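Local coordinates for protein rifamycin polyketide synthase (Amycolatopsis mediterranei, PDB 4LN9) that probably removes water from a polyketide intermediate during rifamycin assembly, acting as the dehydratase domain of the synthase's terminal module, at residues D37-G42 with A229-I234; A94-L99 with L153-R158; G161-D166 with E295-S300; A217-P222 with L280-A285; L272-A277 with G302-L307. All blocks are in the same frame, centred on the assembly; numbering follows the deposited sequence.

Interaction 1: D37-G42 with A229-I234; sequences DHPLLG and AGRFGI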
# COMPACT_ATOMS: atom_id res chain seq x y z
N ASP A 37 -1.32 10.33 9.36
CA ASP A 37 -1.41 11.27 10.49
C ASP A 37 -1.39 10.57 11.85
O ASP A 37 -2.31 10.74 12.65
CB ASP A 37 -2.65 12.15 10.36
CG ASP A 37 -2.60 13.37 11.25
OD1 ASP A 37 -1.49 13.72 11.72
OD2 ASP A 37 -3.66 14.00 11.47
N HIS A 38 -0.30 9.87 12.13
CA HIS A 38 -0.23 8.98 13.29
C HIS A 38 1.21 8.76 13.66
O HIS A 38 2.07 8.69 12.78
CB HIS A 38 -0.89 7.65 12.95
CG HIS A 38 -1.05 6.73 14.13
ND1 HIS A 38 -0.04 5.97 14.59
CD2 HIS A 38 -2.13 6.50 14.97
CE1 HIS A 38 -0.46 5.26 15.65
NE2 HIS A 38 -1.74 5.59 15.89
N PRO A 39 1.52 8.69 14.97
CA PRO A 39 2.93 8.74 15.35
C PRO A 39 3.70 7.45 15.05
O PRO A 39 4.93 7.44 15.14
CB PRO A 39 2.90 9.00 16.86
CG PRO A 39 1.52 9.50 17.15
CD PRO A 39 0.63 8.84 16.14
N LEU A 40 3.00 6.36 14.75
CA LEU A 40 3.66 5.08 14.49
C LEU A 40 3.52 4.61 13.04
O LEU A 40 3.96 3.51 12.70
CB LEU A 40 3.16 3.99 15.44
CG LEU A 40 3.47 4.17 16.93
CD1 LEU A 40 2.74 3.12 17.75
CD2 LEU A 40 4.97 4.11 17.17
N LEU A 41 2.70 5.32 12.27
CA LEU A 41 2.33 4.87 10.94
C LEU A 41 2.62 5.97 9.94
O LEU A 41 2.40 7.15 10.22
CB LEU A 41 0.84 4.52 10.88
CG LEU A 41 0.38 3.30 11.69
CD1 LEU A 41 -1.14 3.17 11.63
CD2 LEU A 41 1.05 2.03 11.20
N GLY A 42 3.10 5.59 8.76
CA GLY A 42 3.54 6.57 7.77
C GLY A 42 2.47 6.86 6.73
O GLY A 42 2.13 8.02 6.49
N ALA A 229 0.88 11.54 23.12
CA ALA A 229 -0.38 10.99 23.62
C ALA A 229 -1.59 11.58 22.89
O ALA A 229 -2.54 10.86 22.57
CB ALA A 229 -0.50 11.23 25.12
N GLY A 230 -1.54 12.88 22.63
CA GLY A 230 -2.66 13.56 22.01
C GLY A 230 -2.91 13.13 20.57
O GLY A 230 -4.00 13.34 20.04
N ARG A 231 -1.89 12.56 19.93
CA ARG A 231 -2.02 12.15 18.53
C ARG A 231 -2.44 10.68 18.35
O ARG A 231 -2.69 10.24 17.23
CB ARG A 231 -0.72 12.41 17.75
CG ARG A 231 -0.16 13.81 17.86
CD ARG A 231 1.09 13.96 17.00
NE ARG A 231 0.83 13.64 15.60
CZ ARG A 231 1.65 12.93 14.82
NH1 ARG A 231 2.79 12.47 15.31
NH2 ARG A 231 1.33 12.71 13.55
N PHE A 232 -2.40 9.92 19.44
CA PHE A 232 -2.81 8.51 19.42
C PHE A 232 -4.32 8.36 19.61
O PHE A 232 -4.97 9.23 20.19
CB PHE A 232 -2.08 7.73 20.51
CG PHE A 232 -0.66 7.37 20.16
CD1 PHE A 232 -0.39 6.39 19.22
CD2 PHE A 232 0.39 7.95 20.84
CE1 PHE A 232 0.91 6.04 18.92
CE2 PHE A 232 1.70 7.59 20.56
CZ PHE A 232 1.96 6.64 19.59
N GLY A 233 -4.85 7.21 19.22
CA GLY A 233 -6.11 6.73 19.76
C GLY A 233 -6.01 6.57 21.26
O GLY A 233 -6.65 7.30 22.03
N ILE A 234 -5.11 5.69 21.69
CA ILE A 234 -4.60 5.71 23.05
C ILE A 234 -3.10 5.39 23.05
O ILE A 234 -2.65 4.51 22.32
CB ILE A 234 -5.35 4.70 23.95
CG1 ILE A 234 -4.92 4.85 25.41
CG2 ILE A 234 -5.13 3.28 23.46
CD1 ILE A 234 -5.83 4.14 26.39
O HOH W 1 -3.20 12.14 14.79
O HOH W 2 -1.20 14.20 14.33
O HOH W 3 2.58 11.83 11.62
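F232 turns its ring edge toward the face of the H38 imidazole in an offset edge-to-face pair. The ring planes stand at 83° and the centroids are 5.2 Å apart. P39 covers one face of the same phenyl ring. Its CG sits 3.8 Å from the centroid of the F232 ring and only 11° off the normal, a CH-pi contact. L40 comes at the edge of that ring, with CD1 3.6 Å from F232 CE1, and the two side chains cross at about a right angle. The imidazole is fixed in rotation from both ends: L40 N donates to H38 ND1 (3.1 Å), and E85 of helix 80-93 bonds to H38 NE2. E85 also takes the backbone N-H groups of G233 and I234, so one carboxylate ties both segments to that helix. In double-hotdog terms, the turn between strands 34-38 and 41-47 meets the loop that leads into the central helix 236-251 of the second half. R231 runs past P39 in the opposite direction, and a bend at chi3 (57°) brings its guanidinium over P39 and toward D37. P39 CG lies over one guanidinium face and D37 OD1 near its plane at the edge. The salt bridge from D37 OD1 to R231 NH2 is long, at 3.5 Å. Water 2 also joins this pair, donating to D37 OD1 and accepting from R231 NE. Water 1 joins the backbones, donating to D37 O and R231 O.

Interaction 2: A94-L99 with L153-R158; sequences AGCPVL and LVPENR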
# COMPACT_ATOMS: atom_id res chain seq x y z
N ALA A 94 -11.67 2.34 8.30
CA ALA A 94 -12.67 1.66 7.48
C ALA A 94 -14.01 1.55 8.19
O ALA A 94 -14.86 0.74 7.80
CB ALA A 94 -12.16 0.29 7.07
N GLY A 95 -14.18 2.31 9.27
CA GLY A 95 -15.43 2.29 10.02
C GLY A 95 -15.68 0.97 10.73
O GLY A 95 -16.83 0.56 10.91
N CYS A 96 -14.60 0.31 11.12
CA CYS A 96 -14.65 -0.89 11.95
C CYS A 96 -13.79 -0.71 13.19
O CYS A 96 -12.74 -1.34 13.31
CB CYS A 96 -14.10 -2.09 11.18
SG CYS A 96 -15.19 -2.77 9.92
N PRO A 97 -14.24 0.13 14.13
CA PRO A 97 -13.37 0.54 15.24
C PRO A 97 -13.24 -0.50 16.36
O PRO A 97 -12.36 -0.37 17.21
CB PRO A 97 -14.05 1.81 15.76
CG PRO A 97 -15.49 1.61 15.44
CD PRO A 97 -15.52 0.86 14.14
N VAL A 98 -14.10 -1.51 16.37
CA VAL A 98 -14.13 -2.45 17.49
C VAL A 98 -13.18 -3.62 17.27
O VAL A 98 -13.26 -4.32 16.26
CB VAL A 98 -15.55 -2.99 17.75
CG1 VAL A 98 -15.52 -4.04 18.85
CG2 VAL A 98 -16.48 -1.85 18.13
N LEU A 99 -12.28 -3.83 18.23
CA LEU A 99 -11.35 -4.95 18.16
C LEU A 99 -11.96 -6.21 18.77
O LEU A 99 -11.89 -6.44 19.97
CB LEU A 99 -10.01 -4.61 18.84
CG LEU A 99 -8.85 -5.58 18.64
CD1 LEU A 99 -8.64 -5.90 17.17
CD2 LEU A 99 -7.57 -5.03 19.26
N LEU A 153 -11.61 -6.93 13.18
CA LEU A 153 -12.29 -5.70 13.56
C LEU A 153 -13.73 -5.69 13.05
O LEU A 153 -14.02 -6.24 11.99
CB LEU A 153 -11.53 -4.49 13.01
CG LEU A 153 -10.12 -4.39 13.59
CD1 LEU A 153 -9.18 -3.73 12.58
CD2 LEU A 153 -10.15 -3.61 14.90
N VAL A 154 -14.63 -5.16 13.87
CA VAL A 154 -16.05 -5.17 13.55
C VAL A 154 -16.63 -3.77 13.71
O VAL A 154 -16.06 -2.94 14.42
CB VAL A 154 -16.83 -6.15 14.43
CG1 VAL A 154 -16.28 -7.56 14.28
CG2 VAL A 154 -16.79 -5.72 15.89
N PRO A 155 -17.74 -3.48 13.02
CA PRO A 155 -18.36 -2.17 13.17
C PRO A 155 -18.97 -2.03 14.56
O PRO A 155 -19.14 -3.02 15.26
CB PRO A 155 -19.46 -2.17 12.10
CG PRO A 155 -19.16 -3.32 11.20
CD PRO A 155 -18.47 -4.33 12.07
N GLU A 156 -19.11 -0.79 15.02
CA GLU A 156 -19.82 -0.54 16.27
C GLU A 156 -21.32 -0.49 16.02
O GLU A 156 -21.83 0.49 15.49
CB GLU A 156 -19.36 0.79 16.87
CG GLU A 156 -19.98 1.09 18.23
CD GLU A 156 -19.16 0.52 19.37
OE1 GLU A 156 -18.34 1.26 19.94
OE2 GLU A 156 -19.30 -0.69 19.66
N ASN A 157 -22.00 -1.60 16.30
CA ASN A 157 -23.45 -1.66 16.10
C ASN A 157 -24.19 -0.71 17.04
O ASN A 157 -25.22 -0.14 16.69
CB ASN A 157 -23.94 -3.09 16.33
CG ASN A 157 -23.45 -3.67 17.64
OD1 ASN A 157 -22.32 -3.41 18.06
ND2 ASN A 157 -24.29 -4.47 18.28
N ARG A 158 -23.66 -0.60 18.25
CA ARG A 158 -24.35 0.07 19.35
C ARG A 158 -23.28 0.59 20.31
O ARG A 158 -22.52 -0.20 20.87
CB ARG A 158 -25.26 -0.92 20.07
CG ARG A 158 -26.12 -0.31 21.16
CD ARG A 158 -26.95 -1.37 21.86
NE ARG A 158 -28.04 -1.86 21.02
CZ ARG A 158 -28.14 -3.10 20.57
NH1 ARG A 158 -27.18 -3.98 20.82
NH2 ARG A 158 -29.22 -3.49 19.91
O HOH W 4 -18.61 1.39 13.21
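The flat carboxylate of E156 has a methyl group of V98 over one face. V98 CG2 stands above the oxygen OE2 of E156 at 3.4 Å, displaced from the middle of the group. The same OE2 forms a salt bridge with R271 NE of strand 263-272, so the charged end is tied down while its face packs on valine. The bend of E156 at chi2 (88°) folds the carboxylate back to this place. The other flat groups are peptides. V98 N reaches V154 O (3.1 Å) almost in line with the C=O bond. V154 N reaches V98 O (2.9 Å) in the carbonyl plane. The two bonds make V98 and V154 an antiparallel hydrogen-bonded pair. L99 and L153 form the next pair, non-hydrogen-bonded, on the other face of the ladder. On the valine face, V154 CG2 presses on V98 CB at 3.5 Å. On the leucine face, the branch ends L99 CD1 and L153 CD2 meet at 3.6 Å. Before the ladder, C96 lays its CB against L153 CB (4.0 Å), and its SG lies beside the ring of P155. Water 4 bridges the backbones, donating to G95 O and accepting from E156 N. G95, with positive phi, is the C-prime residue of the Schellman motif that ends helix 80-93. After C96 and P97 the chain enters strand 98-104. This strand lies between strands 146-154 and 263-272, and L99 packs on V84 and V88 of helix 80-93.

Interaction 3: G161-D166 with E295-S300; sequences GTAAFD and EAVDES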
# COMPACT_ATOMS: atom_id res chain seq x y z
N GLY A 161 -22.36 4.04 26.55
CA GLY A 161 -22.63 5.42 26.95
C GLY A 161 -21.64 5.90 27.98
O GLY A 161 -20.68 6.61 27.67
N THR A 162 -21.80 5.39 29.19
CA THR A 162 -20.99 5.81 30.31
C THR A 162 -20.36 4.57 30.94
O THR A 162 -20.78 3.44 30.66
CB THR A 162 -21.85 6.55 31.35
OG1 THR A 162 -23.02 5.77 31.64
CG2 THR A 162 -22.28 7.91 30.81
N ALA A 163 -19.27 4.76 31.68
CA ALA A 163 -18.62 3.67 32.40
C ALA A 163 -19.62 2.92 33.27
O ALA A 163 -20.56 3.51 33.80
CB ALA A 163 -17.48 4.22 33.25
N ALA A 164 -19.42 1.61 33.44
CA ALA A 164 -20.31 0.83 34.28
C ALA A 164 -19.96 1.01 35.76
O ALA A 164 -20.84 1.26 36.59
CB ALA A 164 -20.27 -0.64 33.89
N PHE A 165 -18.67 0.99 36.05
CA PHE A 165 -18.18 1.12 37.42
C PHE A 165 -18.28 2.57 37.89
O PHE A 165 -18.20 3.50 37.10
CB PHE A 165 -16.72 0.65 37.50
CG PHE A 165 -16.14 0.70 38.88
CD1 PHE A 165 -16.41 -0.29 39.81
CD2 PHE A 165 -15.36 1.78 39.28
CE1 PHE A 165 -15.90 -0.23 41.09
CE2 PHE A 165 -14.84 1.85 40.56
CZ PHE A 165 -15.11 0.84 41.46
N ASP A 166 -18.52 2.75 39.19
CA ASP A 166 -18.65 4.09 39.77
C ASP A 166 -17.28 4.72 40.04
O ASP A 166 -16.76 4.65 41.15
CB ASP A 166 -19.45 4.02 41.07
CG ASP A 166 -19.81 5.39 41.60
OD1 ASP A 166 -19.52 6.39 40.91
OD2 ASP A 166 -20.41 5.47 42.69
N GLU A 295 -11.65 -1.43 32.48
CA GLU A 295 -12.43 -0.23 32.16
C GLU A 295 -11.64 0.97 32.66
O GLU A 295 -11.06 0.94 33.74
CB GLU A 295 -13.80 -0.28 32.86
CG GLU A 295 -14.76 0.83 32.46
CD GLU A 295 -16.19 0.59 32.94
OE1 GLU A 295 -16.38 0.35 34.16
OE2 GLU A 295 -17.13 0.67 32.12
N ALA A 296 -11.51 1.99 31.81
CA ALA A 296 -10.74 3.17 32.17
C ALA A 296 -11.48 4.44 31.75
O ALA A 296 -12.14 4.47 30.71
CB ALA A 296 -9.36 3.13 31.54
N VAL A 297 -11.49 5.43 32.64
CA VAL A 297 -12.10 6.72 32.36
C VAL A 297 -11.06 7.84 32.45
O VAL A 297 -9.99 7.65 33.04
CB VAL A 297 -13.26 7.04 33.33
CG1 VAL A 297 -14.38 6.02 33.19
CG2 VAL A 297 -12.77 7.10 34.77
N ASP A 298 -11.34 8.97 31.82
CA ASP A 298 -10.50 10.16 32.01
C ASP A 298 -10.94 10.92 33.26
O ASP A 298 -11.86 10.49 33.96
CB ASP A 298 -10.52 11.06 30.78
CG ASP A 298 -11.91 11.56 30.43
OD1 ASP A 298 -12.72 11.76 31.35
OD2 ASP A 298 -12.14 11.85 29.23
N GLU A 299 -10.26 12.01 33.57
CA GLU A 299 -10.47 12.68 34.84
C GLU A 299 -11.83 13.38 34.91
O GLU A 299 -12.39 13.57 35.99
CB GLU A 299 -9.34 13.67 35.13
CG GLU A 299 -8.16 13.02 35.84
CD GLU A 299 -8.56 12.35 37.13
OE1 GLU A 299 -9.20 13.02 37.97
OE2 GLU A 299 -8.35 11.13 37.27
N SER A 300 -12.43 13.59 33.74
CA SER A 300 -13.79 14.12 33.67
C SER A 300 -14.82 13.01 33.81
O SER A 300 -16.01 13.28 33.98
CB SER A 300 -14.00 14.89 32.36
OG SER A 300 -14.32 14.01 31.30
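E295 grips two successive backbone N-H groups of A164 and F165 with its two carboxylate oxygens. It lies on strand 291-297, in the second half of the double-hotdog fold. The segment 161-166 belongs to the long connection from strand 146-154 to strand 176-178, so the contact fastens the link between the halves to the sheet surface. The side chain of E295 is extended: CG lies anti to the backbone N, chi1 -173°, and the chain stays straight beyond it. OE2 accepts from A164 N at 2.8 Å. OE1 accepts from F165 N at 3.0 Å. Both bonds are nearly straight and use the syn sides of the carboxylate. The donors lie somewhat out of its plane, by 28° and 22°. Using both oxygens on neighbouring amides fixes how the carboxylate is turned. CB of F165 also rests near OE1, while the F165 ring leads away to F216 and F167. A296 points to the other face of the sheet, onto L280 and V282. V297 returns to the linker, and its CG1 touches A163 CB at 3.6 Å. A163 thus sits between that methyl and OE2 of E295, which is 3.7 Å from A163 CB. The strand ends here and the chain turns toward strand 303-313. D298 OD1 holds the turn, taking the N-H of G302. E299 forms a salt bridge with R281 on the adjoining strand 279-285. S300 closes the turn, its hydroxyl OG donating to D298 OD1 at 2.8 Å.

Interaction 4: A217-P222 with L280-A285; sequences AEIALP and LRVRVA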
# COMPACT_ATOMS: atom_id res chain seq x y z
N ALA A 217 -6.27 1.93 39.81
CA ALA A 217 -5.05 2.71 39.64
C ALA A 217 -5.31 4.06 39.00
O ALA A 217 -6.27 4.24 38.25
CB ALA A 217 -4.02 1.93 38.84
N GLU A 218 -4.47 5.04 39.35
CA GLU A 218 -4.35 6.24 38.55
C GLU A 218 -3.11 6.16 37.68
O GLU A 218 -2.04 5.77 38.13
CB GLU A 218 -4.30 7.48 39.45
CG GLU A 218 -5.59 7.71 40.24
CD GLU A 218 -5.60 9.02 41.01
OE1 GLU A 218 -4.94 9.99 40.57
OE2 GLU A 218 -6.39 9.12 41.98
N ILE A 219 -3.31 6.44 36.40
CA ILE A 219 -2.25 6.34 35.41
C ILE A 219 -2.07 7.71 34.78
O ILE A 219 -3.06 8.38 34.46
CB ILE A 219 -2.62 5.34 34.29
CG1 ILE A 219 -3.23 4.07 34.88
CG2 ILE A 219 -1.40 5.03 33.43
CD1 ILE A 219 -2.25 3.23 35.68
N ALA A 220 -0.84 8.19 34.74
CA ALA A 220 -0.54 9.45 34.07
C ALA A 220 0.81 9.36 33.37
O ALA A 220 1.80 8.96 33.97
CB ALA A 220 -0.54 10.59 35.07
N LEU A 221 0.81 9.64 32.07
CA LEU A 221 2.06 9.64 31.30
C LEU A 221 2.95 10.77 31.79
O LEU A 221 2.45 11.84 32.14
CB LEU A 221 1.76 9.82 29.81
CG LEU A 221 1.20 8.63 29.03
CD1 LEU A 221 1.21 8.91 27.54
CD2 LEU A 221 1.97 7.36 29.35
N PRO A 222 4.27 10.57 31.77
CA PRO A 222 5.17 11.67 32.08
C PRO A 222 5.04 12.79 31.05
O PRO A 222 4.53 12.56 29.95
CB PRO A 222 6.56 11.03 31.98
CG PRO A 222 6.38 9.86 31.08
CD PRO A 222 5.00 9.35 31.35
N LEU A 280 -5.61 8.50 33.35
CA LEU A 280 -6.75 7.59 33.47
C LEU A 280 -7.02 7.24 34.93
O LEU A 280 -6.09 7.15 35.73
CB LEU A 280 -6.51 6.31 32.67
CG LEU A 280 -6.34 6.38 31.15
CD1 LEU A 280 -6.05 4.98 30.62
CD2 LEU A 280 -7.57 6.97 30.48
N ARG A 281 -8.27 6.93 35.24
CA ARG A 281 -8.60 6.07 36.36
C ARG A 281 -9.05 4.72 35.82
O ARG A 281 -9.83 4.65 34.87
CB ARG A 281 -9.74 6.68 37.18
CG ARG A 281 -9.45 8.05 37.76
CD ARG A 281 -10.66 8.57 38.52
NE ARG A 281 -10.59 10.01 38.74
CZ ARG A 281 -11.52 10.73 39.37
NH1 ARG A 281 -12.63 10.15 39.81
NH2 ARG A 281 -11.35 12.04 39.52
N VAL A 282 -8.51 3.64 36.38
CA VAL A 282 -8.70 2.31 35.83
C VAL A 282 -9.18 1.31 36.88
O VAL A 282 -8.84 1.43 38.06
CB VAL A 282 -7.42 1.78 35.15
CG1 VAL A 282 -6.82 2.86 34.25
CG2 VAL A 282 -6.42 1.33 36.19
N ARG A 283 -10.09 0.42 36.47
CA ARG A 283 -10.40 -0.79 37.24
C ARG A 283 -10.02 -2.03 36.43
O ARG A 283 -10.47 -2.20 35.30
CB ARG A 283 -11.90 -0.84 37.58
CG ARG A 283 -12.34 -2.15 38.22
CD ARG A 283 -13.85 -2.22 38.38
NE ARG A 283 -14.28 -3.45 39.06
CZ ARG A 283 -14.62 -4.57 38.43
NH1 ARG A 283 -14.56 -4.63 37.11
NH2 ARG A 283 -15.05 -5.62 39.13
N VAL A 284 -9.19 -2.88 37.02
CA VAL A 284 -8.81 -4.13 36.38
C VAL A 284 -9.29 -5.33 37.20
O VAL A 284 -9.09 -5.37 38.42
CB VAL A 284 -7.28 -4.23 36.17
CG1 VAL A 284 -6.92 -5.56 35.54
CG2 VAL A 284 -6.80 -3.08 35.29
N ALA A 285 -10.01 -6.24 36.56
CA ALA A 285 -10.53 -7.42 37.24
C ALA A 285 -10.27 -8.72 36.48
O ALA A 285 -9.75 -8.71 35.36
CB ALA A 285 -12.02 -7.26 37.51
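A217 and I219 pair with V282 and L280 in an antiparallel ladder between strands 214-220 and 279-285, part of the second hotdog half. The short strand segments run at 142° to each other. Four backbone hydrogen bonds form two rings. A217 N gives to V282 O at 3.1 Å, and V282 N gives back to A217 O at 3.0 Å. I219 N gives to L280 O at 2.9 Å, and L280 N gives back to I219 O at 2.8 Å. Between these pairs, E218 and R281 form the non-hydrogen-bonded pair.

Charged groups lie on the face of E218 and R281. E218 OE2 and R281 NE stand 5.4 Å apart, too far to pair directly. W170 links them instead: its NE1 bonds to E218 OE2, and its ring has a cation-pi contact with R281. The main polar partner of R281 is E299, which forms a salt bridge with its NH2.

Apolar contacts occupy the other face, that of A217, I219, L280 and V282. This face is turned to helix 236-251, where L238 meets both I219 and L280. V282 splits its two methyls between neighbours. Chi1 of -46° sets CG1 anti to the carbonyl carbon, toward I219, and leaves CG2 between the backbone N and the carbonyl carbon, 3.6 Å from A217 CB. The I219 and V282 side chains cross at about a right angle, with I219 CG1 3.8 Å from V282 CG1.

Interaction 5: L272-A277 with G302-L307; sequences LHAAGA and GLVVTL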
# COMPACT_ATOMS: atom_id res chain seq x y z
N LEU A 272 -12.05 1.54 21.98
CA LEU A 272 -11.56 2.86 22.37
C LEU A 272 -12.67 3.88 22.21
O LEU A 272 -13.32 3.95 21.17
CB LEU A 272 -10.37 3.25 21.50
CG LEU A 272 -9.85 4.67 21.74
CD1 LEU A 272 -9.00 4.70 23.00
CD2 LEU A 272 -9.08 5.17 20.54
N HIS A 273 -13.00 4.57 23.31
CA HIS A 273 -14.22 5.36 23.35
C HIS A 273 -13.93 6.82 23.19
O HIS A 273 -14.75 7.56 22.65
CB HIS A 273 -14.97 5.11 24.65
CG HIS A 273 -15.38 3.68 24.86
ND1 HIS A 273 -16.44 3.14 24.23
CD2 HIS A 273 -14.78 2.65 25.57
CE1 HIS A 273 -16.54 1.83 24.56
NE2 HIS A 273 -15.54 1.55 25.41
N ALA A 274 -12.79 7.25 23.71
CA ALA A 274 -12.40 8.66 23.62
C ALA A 274 -10.90 8.75 23.34
O ALA A 274 -10.11 8.08 24.00
CB ALA A 274 -12.74 9.38 24.92
N ALA A 275 -10.53 9.53 22.34
CA ALA A 275 -9.16 9.49 21.80
C ALA A 275 -8.22 10.46 22.51
O ALA A 275 -8.61 11.56 22.90
CB ALA A 275 -9.17 9.74 20.30
N GLY A 276 -6.95 10.06 22.62
CA GLY A 276 -5.87 11.01 22.89
C GLY A 276 -5.73 11.38 24.36
O GLY A 276 -5.17 12.42 24.68
N ALA A 277 -6.17 10.49 25.25
CA ALA A 277 -6.08 10.72 26.69
C ALA A 277 -4.64 10.64 27.19
O ALA A 277 -3.81 9.98 26.58
CB ALA A 277 -6.96 9.73 27.44
N GLY A 302 -15.41 10.50 31.75
CA GLY A 302 -15.85 9.90 30.48
C GLY A 302 -15.09 8.63 30.17
O GLY A 302 -13.89 8.55 30.39
N LEU A 303 -15.77 7.66 29.56
CA LEU A 303 -15.11 6.42 29.14
C LEU A 303 -13.96 6.68 28.17
O LEU A 303 -14.14 7.38 27.17
CB LEU A 303 -16.12 5.48 28.48
CG LEU A 303 -16.70 4.32 29.29
CD1 LEU A 303 -17.58 3.47 28.38
CD2 LEU A 303 -15.60 3.48 29.92
N VAL A 304 -12.88 5.92 28.34
CA VAL A 304 -11.76 5.97 27.39
C VAL A 304 -11.49 4.62 26.72
O VAL A 304 -11.39 4.55 25.49
CB VAL A 304 -10.47 6.50 28.06
CG1 VAL A 304 -9.32 6.48 27.06
CG2 VAL A 304 -10.69 7.90 28.60
N VAL A 305 -11.38 3.55 27.50
CA VAL A 305 -11.18 2.22 26.94
C VAL A 305 -11.89 1.13 27.75
O VAL A 305 -12.00 1.24 28.97
CB VAL A 305 -9.69 1.88 26.76
CG1 VAL A 305 -8.91 2.20 28.02
CG2 VAL A 305 -9.51 0.42 26.36
N THR A 306 -12.51 0.18 27.06
CA THR A 306 -12.98 -1.03 27.71
C THR A 306 -12.38 -2.26 27.06
O THR A 306 -12.17 -2.29 25.84
CB THR A 306 -14.52 -1.14 27.69
OG1 THR A 306 -14.99 -1.03 26.34
CG2 THR A 306 -15.15 -0.04 28.53
N LEU A 307 -12.08 -3.26 27.87
CA LEU A 307 -11.49 -4.50 27.39
C LEU A 307 -12.21 -5.68 28.03
O LEU A 307 -12.23 -5.81 29.25
CB LEU A 307 -10.00 -4.53 27.74
CG LEU A 307 -9.26 -5.84 27.49
CD1 LEU A 307 -9.44 -6.28 26.04
CD2 LEU A 307 -7.78 -5.69 27.82
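V304 gathers the apolar contacts of this pairing with its methyl CG1. A277 CB lies 4.0 Å from V304 CG1, and L272 CD1 lies 4.4 Å from the same methyl. With CG1 anti to the backbone N, chi1 178°, the methyl is carried toward A277 and the carbonyl O of A274. CG2 turns to A274 CB more loosely. A274 CB also sits tightly against L303 O, at 3.3 Å. Next outward is the imidazole of H273. L303 CD1 lies over the centre of one ring face, 4.0 Å from the centroid of the H273 ring and 8° off the normal, a CH-pi contact. The two side chains lie side by side and point the same way. At the ring edge are the backbone of V305 and the side chain of T306. Here the polar edge begins. H273 NE2 and T306 OG1 are hydrogen-bonded at 2.8 Å, and either could be the donor. This bond fixes the turn of the ring, and R160 packs on both residues. H273 N also donates to V304 O, at 2.7 Å and almost straight. The donor stands above the carbonyl plane there. L272 and V305 form a single antiparallel non-hydrogen-bonded pair, the last rung where strand 263-272 runs out beside strand 303-313. On the far side, V304 and V305 both face A296 of strand 291-297. That doubling is a classic beta bulge at the start of strand 303-313, in the second hotdog half.

Overall arrangement
Interactions 3, 4 and 5 follow neighbouring strands of the second hotdog half. The centres of interactions 3 and 5 are about 9 Å apart, and those of 3 and 4 about 11 Å. The R281-E299 pair is the joint between 3 and 4, and A296 ties 3 to 5 through backbone bonds. Interaction 1 meets interaction 5 where G276 N lies 2.8 Å from G233 O, and meets interaction 4 through A229 and L221. Interaction 2 lies where strands 98-104 and 146-154 of the first half pair, about 14 Å from interaction 5 between centres, without touching it. Its segment 153-158 leads along the chain into interaction 3. Interaction 1 couples the halves beside helix 80-93 and next to the start of helix 236-251.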